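Local coordinates for protein DNA methyltransferase (Nicotiana tabacum, PDB 4ONQ) that probably transfers methyl groups from S-adenosyl-L-methionine to the C5 position of cytosine in DNA, this chain being its catalytic domain, at residues A24-T29 against L86-R91; P107-W112 against N165-G170; N209-D214 against L309-S314. The protein carries 5 engineered substitutions. All coordinates share one frame; numbering follows the deposited sequence.

The three contacts are spread over the catalytic domain, and only interaction 3 touches the bound sinefungin. The centre of that contact, between 209-214 and 309-314, lies about 5 Å from the centre of the chain, and its second segment ends two residues before Cys316, the predicted catalytic cysteine, which begins a stretch not modelled here. Interaction 1 joins two loops at the surface of the same methyltransferase fold; its centre lies about 20 Å from that of interaction 3, with nearest atoms about 5 Å apart. Interaction 2 belongs to a separate, mostly helical lobe. Its centre is about 29 Å from that of interaction 3 and about 39 Å from that of interaction 1.

Interaction 1. Residues A24-T29 against L86-R91; sequences AMVRRT and LPVENR
Van der Waals contact between the loops 24-29 and 86-91 centres on Val88, whose two methyl groups serve different partners. CG1 lies against the backbone of Val26, 3.4 Å from Val26 O, and also makes an apolar contact with the Val26 side chain, where the two CG1 atoms of Val26 and Val88 are 4.2 Å apart. The other methyl, Val88 CG2, sits over one face of the Arg28 guanidinium, 4.0 Å from Arg28 NH2, and the two side chains cross at about a right angle. Phe15 touches both Arg28 and Val88.

The segments lie on loops attached to neighbouring antiparallel strands of the mixed central sheet of this class I-like methyltransferase: 24-29 leads toward strand 39-45, whereas the loop holding 86-91 follows strand 79-84. The contact is a surface one, beside the end of the sheet where strand 39-45 starts and strand 79-84 finishes.

One hydrogen bond joins the loops. Arg28 starts out extended, CG anti to the backbone N (chi1 174°), then bends at chi3, which carries NH2 to Leu86 O at 2.7 Å. The carbonyl oxygen lies at the edge of the guanidinium, near its plane, but the N-H points well off the acceptor (122°) and the bond is weak.

Charge plays a looser part. Arg27 NE and Glu89 OE1 are 4.4 Å apart, beyond a salt bridge, so any attraction is probably modest. Arg91, which lays one guanidinium face against Val88 CB, has its charge engaged by Glu66 through a salt bridge; its NH2 is 5.8 Å from Arg28 NH2.

Interaction 2. Residues P107-W112 against N165-G170; sequences PLSKKW and NLVWVG
Trp112 lies with one face of its indole against Gly170, at the end of the strand 166-170. This strand pairs with 173-176 in a two-stranded antiparallel hairpin, where Val169 and Gly170 together face Lys173 as a classic beta bulge. The hairpin and its helices form a lobe whose place in the sequence is consistent with the target recognition domain of C5 methyltransferases. At the bulge Gly170 CA makes a CH-pi contact, 3.7 Å from the centroid of the five-membered ring of Trp112, while Val169 O comes obliquely to Trp112 CD1 at 3.4 Å.

Ser109, in the short, weakly bonded helical turn 107-110, holds the strand by its hydroxyl. Its OG donates to Trp168 O at 2.7 Å, with the donor tilted 31° from the carbonyl plane. The same oxygen receives a CA-H...O contact from Ser109 CA at 3.4 Å, so two groups of one serine converge on it.

With CG anti to the carbonyl carbon (chi1 -61°), the Trp168 ring is carried away from 107-112, and CB is the part that packs against Trp112 O, at 3.5 Å. The indole runs on to Trp113, which it meets edge-to-face, and to Asp117, which accepts the NE1 hydrogen.

On the face of the Trp112 ring opposite Gly170, Lys111 CG lies 4.0 Å above the plane, over the ring centre.

Interaction 3. Residues N209-D214 against L309-S314; sequences NSFQVD and LVIGGS. With SFG (sinefungin), chain C.
A chi1 of -75° sets CG of Phe211 anti to its own carbonyl carbon and swings the ring toward strand 309-312, where Ile311, extended through both torsions (chi1 173°), reaches out to meet it. Phe211 CE2 and Ile311 CD1 touch at 3.9 Å, the two side chains crossing obliquely. Farther along the ring, CE1 packs on Gly313 CA, also at 3.9 Å, and Gly312 C lies near the ring plane at the edge.

Over one face of the same ring stands the amino N of sinefungin, 4.0 Å above the plane and close to its centre. Phe211 also binds the inhibitor through its backbone, Phe211 N donating to the carboxylate O at 3.0 Å. With an alanine here, the ligand amine would probably lose the aromatic face beneath it and a gap would open beside Ile311 and Gly313.

The sequences of the two segments match motif X (209-214) and motif IV (309-314) of C5 methyltransferases. Between them sits the ligand NE, which makes weak hydrogen bonds to Asn209 O at 3.4 Å and to Ser314 O at 2.9 Å. In sinefungin an amine-bearing carbon replaces the methylsulfonium of S-adenosyl-L-methionine, so these two carbonyl oxygens probably face the reactive methyl when the natural cofactor is bound, less certainly for Ser314, which is poorly ordered.

Interaction 1. Residues A24-T29 against L86-R91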
# COMPACT_ATOMS: atom_id res chain seq x y z
N ALA A 24 16.00 -18.04 6.89
CA ALA A 24 16.78 -18.69 7.94
C ALA A 24 16.90 -17.68 9.08
O ALA A 24 17.27 -18.02 10.20
CB ALA A 24 18.14 -19.05 7.42
N MET A 25 16.71 -16.40 8.77
CA MET A 25 16.84 -15.34 9.77
C MET A 25 15.61 -14.45 9.87
O MET A 25 15.32 -13.69 8.97
CB MET A 25 18.02 -14.44 9.44
CG MET A 25 18.21 -13.29 10.42
SD MET A 25 18.68 -13.91 12.07
CE MET A 25 19.91 -12.74 12.67
N VAL A 26 14.91 -14.52 11.01
CA VAL A 26 13.64 -13.84 11.23
C VAL A 26 13.72 -12.98 12.50
O VAL A 26 12.72 -12.56 13.04
CB VAL A 26 12.54 -14.86 11.42
CG1 VAL A 26 11.19 -14.21 11.30
CG2 VAL A 26 12.66 -15.94 10.41
N ARG A 27 14.92 -12.73 12.98
CA ARG A 27 15.13 -11.97 14.21
C ARG A 27 15.51 -10.51 13.93
O ARG A 27 16.02 -10.16 12.87
CB ARG A 27 16.18 -12.68 15.07
CG ARG A 27 16.48 -12.05 16.41
CD ARG A 27 15.58 -12.63 17.48
NE ARG A 27 15.84 -14.05 17.66
CZ ARG A 27 16.83 -14.54 18.40
NH1 ARG A 27 16.99 -15.85 18.51
NH2 ARG A 27 17.67 -13.71 19.01
N ARG A 28 15.22 -9.64 14.88
CA ARG A 28 15.71 -8.28 14.79
C ARG A 28 15.86 -7.76 16.19
O ARG A 28 14.99 -7.97 17.03
CB ARG A 28 14.76 -7.39 13.99
CG ARG A 28 15.18 -5.93 14.00
CD ARG A 28 14.25 -5.07 13.17
NE ARG A 28 12.93 -4.92 13.78
CZ ARG A 28 11.99 -4.11 13.30
NH1 ARG A 28 12.23 -3.39 12.22
NH2 ARG A 28 10.81 -4.03 13.90
N THR A 29 16.95 -7.06 16.43
CA THR A 29 17.14 -6.44 17.70
C THR A 29 17.01 -4.93 17.53
O THR A 29 17.78 -4.30 16.83
CB THR A 29 18.46 -6.88 18.33
OG1 THR A 29 18.24 -8.08 19.09
CG2 THR A 29 18.99 -5.83 19.26
N LEU A 86 7.95 -2.45 15.14
CA LEU A 86 6.97 -3.46 15.55
C LEU A 86 7.68 -4.76 15.85
O LEU A 86 8.77 -5.01 15.33
CB LEU A 86 5.98 -3.71 14.41
CG LEU A 86 5.23 -2.49 13.87
CD1 LEU A 86 4.60 -2.79 12.52
CD2 LEU A 86 4.19 -2.06 14.88
N PRO A 87 7.06 -5.61 16.69
CA PRO A 87 7.54 -6.99 16.80
C PRO A 87 7.39 -7.68 15.45
O PRO A 87 6.49 -7.34 14.68
CB PRO A 87 6.59 -7.61 17.84
CG PRO A 87 5.42 -6.67 17.92
CD PRO A 87 5.96 -5.32 17.61
N VAL A 88 8.26 -8.64 15.19
CA VAL A 88 8.37 -9.23 13.86
C VAL A 88 7.83 -10.66 13.88
O VAL A 88 7.54 -11.26 12.84
CB VAL A 88 9.85 -9.11 13.36
CG1 VAL A 88 10.26 -10.25 12.45
CG2 VAL A 88 10.04 -7.77 12.65
N GLU A 89 7.64 -11.19 15.08
CA GLU A 89 7.18 -12.57 15.22
C GLU A 89 5.68 -12.65 15.51
O GLU A 89 5.08 -11.68 15.97
CB GLU A 89 7.98 -13.29 16.30
CG GLU A 89 9.47 -13.37 16.00
CD GLU A 89 10.30 -13.77 17.21
OE1 GLU A 89 11.53 -13.90 17.06
OE2 GLU A 89 9.71 -13.94 18.30
N ASN A 90 5.10 -13.81 15.22
CA ASN A 90 3.67 -14.06 15.37
C ASN A 90 2.82 -13.18 14.46
O ASN A 90 1.77 -12.67 14.86
CB ASN A 90 3.24 -13.91 16.83
CG ASN A 90 4.02 -14.82 17.76
OD1 ASN A 90 4.24 -15.99 17.46
ND2 ASN A 90 4.45 -14.27 18.89
N ARG A 91 3.29 -13.00 13.23
CA ARG A 91 2.55 -12.29 12.20
C ARG A 91 1.61 -13.26 11.51
O ARG A 91 2.00 -14.38 11.20
CB ARG A 91 3.50 -11.70 11.16
CG ARG A 91 4.34 -10.54 11.64
CD ARG A 91 5.39 -10.21 10.60
NE ARG A 91 5.98 -8.89 10.83
CZ ARG A 91 6.93 -8.36 10.07
NH1 ARG A 91 7.41 -9.03 9.02
NH2 ARG A 91 7.41 -7.15 10.35

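Interaction 2. Residues P107-W112 against N165-G170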
# COMPACT_ATOMS: atom_id res chain seq x y z
N PRO A 107 -10.69 -13.38 -13.63
CA PRO A 107 -11.17 -14.60 -14.29
C PRO A 107 -11.53 -14.39 -15.75
O PRO A 107 -11.27 -15.26 -16.58
CB PRO A 107 -12.43 -14.96 -13.50
CG PRO A 107 -12.22 -14.33 -12.16
CD PRO A 107 -11.49 -13.06 -12.44
N LEU A 108 -12.12 -13.24 -16.07
CA LEU A 108 -12.51 -12.95 -17.45
C LEU A 108 -11.30 -12.68 -18.35
O LEU A 108 -11.43 -12.59 -19.58
CB LEU A 108 -13.48 -11.77 -17.50
CG LEU A 108 -14.83 -11.95 -16.80
CD1 LEU A 108 -15.69 -10.71 -16.98
CD2 LEU A 108 -15.53 -13.19 -17.31
N SER A 109 -10.14 -12.56 -17.74
CA SER A 109 -8.99 -12.28 -18.50
C SER A 109 -8.28 -13.48 -18.99
O SER A 109 -7.51 -13.41 -19.91
CB SER A 109 -8.04 -11.44 -17.72
OG SER A 109 -8.16 -10.12 -18.17
N LYS A 110 -8.59 -14.60 -18.37
CA LYS A 110 -7.95 -15.88 -18.68
C LYS A 110 -8.33 -16.46 -20.04
O LYS A 110 -7.47 -16.98 -20.75
CB LYS A 110 -8.26 -16.89 -17.57
CG LYS A 110 -7.93 -18.32 -17.91
CD LYS A 110 -8.35 -19.22 -16.78
CE LYS A 110 -8.23 -20.68 -17.17
NZ LYS A 110 -8.64 -21.57 -16.05
N LYS A 111 -9.57 -16.37 -20.41
CA LYS A 111 -10.01 -16.96 -21.64
C LYS A 111 -9.41 -16.36 -22.90
O LYS A 111 -9.30 -17.02 -23.91
CB LYS A 111 -11.50 -16.88 -21.72
CG LYS A 111 -12.06 -17.45 -22.96
CD LYS A 111 -13.55 -17.48 -22.90
CE LYS A 111 -14.14 -17.96 -24.21
NZ LYS A 111 -13.96 -19.39 -24.54
N TRP A 112 -9.00 -15.12 -22.82
CA TRP A 112 -8.41 -14.45 -23.97
C TRP A 112 -6.91 -14.21 -23.82
O TRP A 112 -6.30 -13.52 -24.64
CB TRP A 112 -9.16 -13.15 -24.27
CG TRP A 112 -10.62 -13.40 -24.40
CD1 TRP A 112 -11.60 -12.96 -23.56
CD2 TRP A 112 -11.26 -14.18 -25.41
NE1 TRP A 112 -12.83 -13.42 -24.00
CE2 TRP A 112 -12.64 -14.17 -25.13
CE3 TRP A 112 -10.80 -14.89 -26.53
CZ2 TRP A 112 -13.57 -14.83 -25.93
CZ3 TRP A 112 -11.73 -15.55 -27.32
CH2 TRP A 112 -13.09 -15.52 -27.02
N ASN A 165 0.69 -2.20 -17.68
CA ASN A 165 -0.18 -3.15 -17.00
C ASN A 165 -1.48 -3.40 -17.78
O ASN A 165 -2.58 -3.27 -17.24
CB ASN A 165 -0.47 -2.71 -15.57
CG ASN A 165 0.59 -3.19 -14.59
OD1 ASN A 165 1.27 -4.18 -14.83
ND2 ASN A 165 0.73 -2.49 -13.46
N LEU A 166 -1.33 -3.73 -19.05
CA LEU A 166 -2.48 -4.04 -19.89
C LEU A 166 -2.84 -5.51 -19.75
O LEU A 166 -1.96 -6.36 -19.65
CB LEU A 166 -2.18 -3.70 -21.34
CG LEU A 166 -1.79 -2.24 -21.55
CD1 LEU A 166 -1.39 -2.01 -22.98
CD2 LEU A 166 -2.93 -1.31 -21.16
N VAL A 167 -4.13 -5.81 -19.73
CA VAL A 167 -4.60 -7.18 -19.58
C VAL A 167 -5.49 -7.53 -20.76
O VAL A 167 -6.14 -6.65 -21.33
CB VAL A 167 -5.37 -7.35 -18.26
CG1 VAL A 167 -4.44 -7.12 -17.06
CG2 VAL A 167 -6.56 -6.39 -18.20
N TRP A 168 -5.52 -8.80 -21.13
CA TRP A 168 -6.34 -9.24 -22.25
C TRP A 168 -7.79 -9.39 -21.83
O TRP A 168 -8.08 -10.02 -20.82
CB TRP A 168 -5.81 -10.55 -22.84
CG TRP A 168 -4.42 -10.42 -23.36
CD1 TRP A 168 -3.26 -10.62 -22.66
CD2 TRP A 168 -4.03 -10.05 -24.68
NE1 TRP A 168 -2.17 -10.39 -23.48
CE2 TRP A 168 -2.62 -10.04 -24.72
CE3 TRP A 168 -4.74 -9.71 -25.84
CZ2 TRP A 168 -1.90 -9.72 -25.88
CZ3 TRP A 168 -4.03 -9.39 -26.99
CH2 TRP A 168 -2.62 -9.39 -26.99
N VAL A 169 -8.70 -8.80 -22.60
CA VAL A 169 -10.13 -8.86 -22.28
C VAL A 169 -10.95 -9.41 -23.44
O VAL A 169 -12.16 -9.60 -23.33
CB VAL A 169 -10.68 -7.49 -21.88
CG1 VAL A 169 -10.07 -7.04 -20.56
CG2 VAL A 169 -10.42 -6.47 -22.98
N GLY A 170 -10.28 -9.67 -24.56
CA GLY A 170 -10.93 -10.26 -25.71
C GLY A 170 -9.84 -10.61 -26.69
O GLY A 170 -8.67 -10.28 -26.46
O HOH W 1 -13.41 -10.43 -21.27

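Interaction 3. Residues N209-D214 against L309-S314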
# COMPACT_ATOMS: atom_id res chain seq x y z
N ASN A 209 -1.17 5.45 -5.62
CA ASN A 209 -0.28 5.93 -4.58
C ASN A 209 -0.47 5.24 -3.22
O ASN A 209 0.22 5.56 -2.27
CB ASN A 209 -0.43 7.45 -4.42
CG ASN A 209 0.18 8.22 -5.59
OD1 ASN A 209 1.18 7.80 -6.17
ND2 ASN A 209 -0.43 9.34 -5.95
N SER A 210 -1.39 4.29 -3.15
CA SER A 210 -1.81 3.74 -1.86
C SER A 210 -0.94 2.59 -1.32
O SER A 210 -0.01 2.15 -1.98
CB SER A 210 -3.27 3.28 -1.94
OG SER A 210 -3.68 2.75 -0.70
N PHE A 211 -1.26 2.13 -0.11
CA PHE A 211 -0.67 0.92 0.44
C PHE A 211 -1.26 -0.28 -0.28
O PHE A 211 -2.39 -0.21 -0.77
CB PHE A 211 -1.03 0.75 1.91
CG PHE A 211 -0.30 1.67 2.84
CD1 PHE A 211 1.00 2.04 2.60
CD2 PHE A 211 -0.93 2.14 3.99
CE1 PHE A 211 1.67 2.87 3.48
CE2 PHE A 211 -0.27 2.98 4.87
CZ PHE A 211 1.04 3.34 4.61
N GLN A 212 -0.53 -1.39 -0.32
CA GLN A 212 -1.17 -2.66 -0.61
C GLN A 212 -1.64 -3.17 0.75
O GLN A 212 -0.83 -3.44 1.63
CB GLN A 212 -0.19 -3.64 -1.26
CG GLN A 212 -0.86 -4.74 -2.07
CD GLN A 212 -1.60 -5.75 -1.21
OE1 GLN A 212 -1.10 -6.16 -0.16
NE2 GLN A 212 -2.78 -6.16 -1.65
N VAL A 213 -2.95 -3.27 0.92
CA VAL A 213 -3.54 -3.55 2.23
C VAL A 213 -3.16 -4.89 2.88
O VAL A 213 -2.97 -4.96 4.09
CB VAL A 213 -5.08 -3.36 2.19
CG1 VAL A 213 -5.71 -3.76 3.50
CG2 VAL A 213 -5.43 -1.91 1.85
N ASP A 214 -3.05 -5.96 2.08
CA ASP A 214 -2.73 -7.28 2.63
C ASP A 214 -1.32 -7.31 3.24
O ASP A 214 -1.09 -7.93 4.29
CB ASP A 214 -2.86 -8.37 1.56
CG ASP A 214 -4.23 -8.41 0.90
OD1 ASP A 214 -5.15 -9.03 1.47
OD2 ASP A 214 -4.38 -7.83 -0.20
N LEU A 309 -0.07 3.98 17.52
CA LEU A 309 0.60 3.78 16.25
C LEU A 309 0.61 5.08 15.43
O LEU A 309 -0.41 5.74 15.29
CB LEU A 309 -0.09 2.67 15.46
CG LEU A 309 0.36 2.46 14.01
CD1 LEU A 309 1.81 2.01 13.94
CD2 LEU A 309 -0.54 1.47 13.31
N VAL A 310 1.78 5.44 14.92
CA VAL A 310 1.84 6.48 13.90
C VAL A 310 2.34 5.85 12.60
O VAL A 310 3.35 5.15 12.59
CB VAL A 310 2.66 7.72 14.32
CG1 VAL A 310 3.58 7.40 15.47
CG2 VAL A 310 3.41 8.32 13.14
N ILE A 311 1.61 6.07 11.53
CA ILE A 311 1.88 5.39 10.29
C ILE A 311 1.78 6.37 9.14
O ILE A 311 0.89 7.16 9.08
CB ILE A 311 0.90 4.21 10.12
CG1 ILE A 311 1.02 3.56 8.76
CG2 ILE A 311 -0.52 4.67 10.30
CD1 ILE A 311 0.24 2.30 8.64
N GLY A 312 2.74 6.32 8.24
CA GLY A 312 2.75 7.14 7.07
C GLY A 312 3.41 6.52 5.87
O GLY A 312 4.28 5.73 5.98
N GLY A 313 2.99 6.93 4.71
CA GLY A 313 3.43 6.36 3.46
C GLY A 313 4.13 7.35 2.59
O GLY A 313 4.58 8.37 3.04
N SER A 314 4.18 7.06 1.32
CA SER A 314 5.17 7.57 0.40
C SER A 314 4.89 8.97 -0.04
O SER A 314 4.39 9.22 -1.12
CB SER A 314 5.08 6.72 -0.83
OG SER A 314 3.73 6.55 -1.17
N SFG C . -1.06 6.10 2.40
CA SFG C . -1.97 6.48 1.30
C SFG C . -2.87 5.27 1.03
O SFG C . -2.59 4.20 1.61
OXT SFG C . -3.86 5.48 0.30
CB SFG C . -1.12 6.90 0.09
CG SFG C . -0.44 8.19 0.56
CD SFG C . 0.57 8.94 -0.33
NE SFG C . 1.76 8.16 -0.65
C5' SFG C . 0.83 10.19 0.54
C4' SFG C . -0.61 10.77 0.49
O4' SFG C . 0.17 12.05 0.61
C3' SFG C . -1.46 11.43 -0.58
O3' SFG C . -2.75 11.75 -0.09
C2' SFG C . -0.68 12.64 -0.94
O2' SFG C . -1.48 13.50 -1.76
C1' SFG C . -0.78 13.12 0.53
N9 SFG C . -0.08 14.42 0.68
C8 SFG C . 0.65 15.11 -0.17
N7 SFG C . 1.09 16.20 0.44
C5 SFG C . 0.66 16.18 1.70
C6 SFG C . 0.82 17.03 2.73
N6 SFG C . 1.54 18.12 2.49
N1 SFG C . 0.28 16.81 3.93
C2 SFG C . -0.48 15.65 4.12
N3 SFG C . -0.63 14.78 3.03
C4 SFG C . -0.04 15.05 1.86
O HOH W 2 1.39 4.73 0.47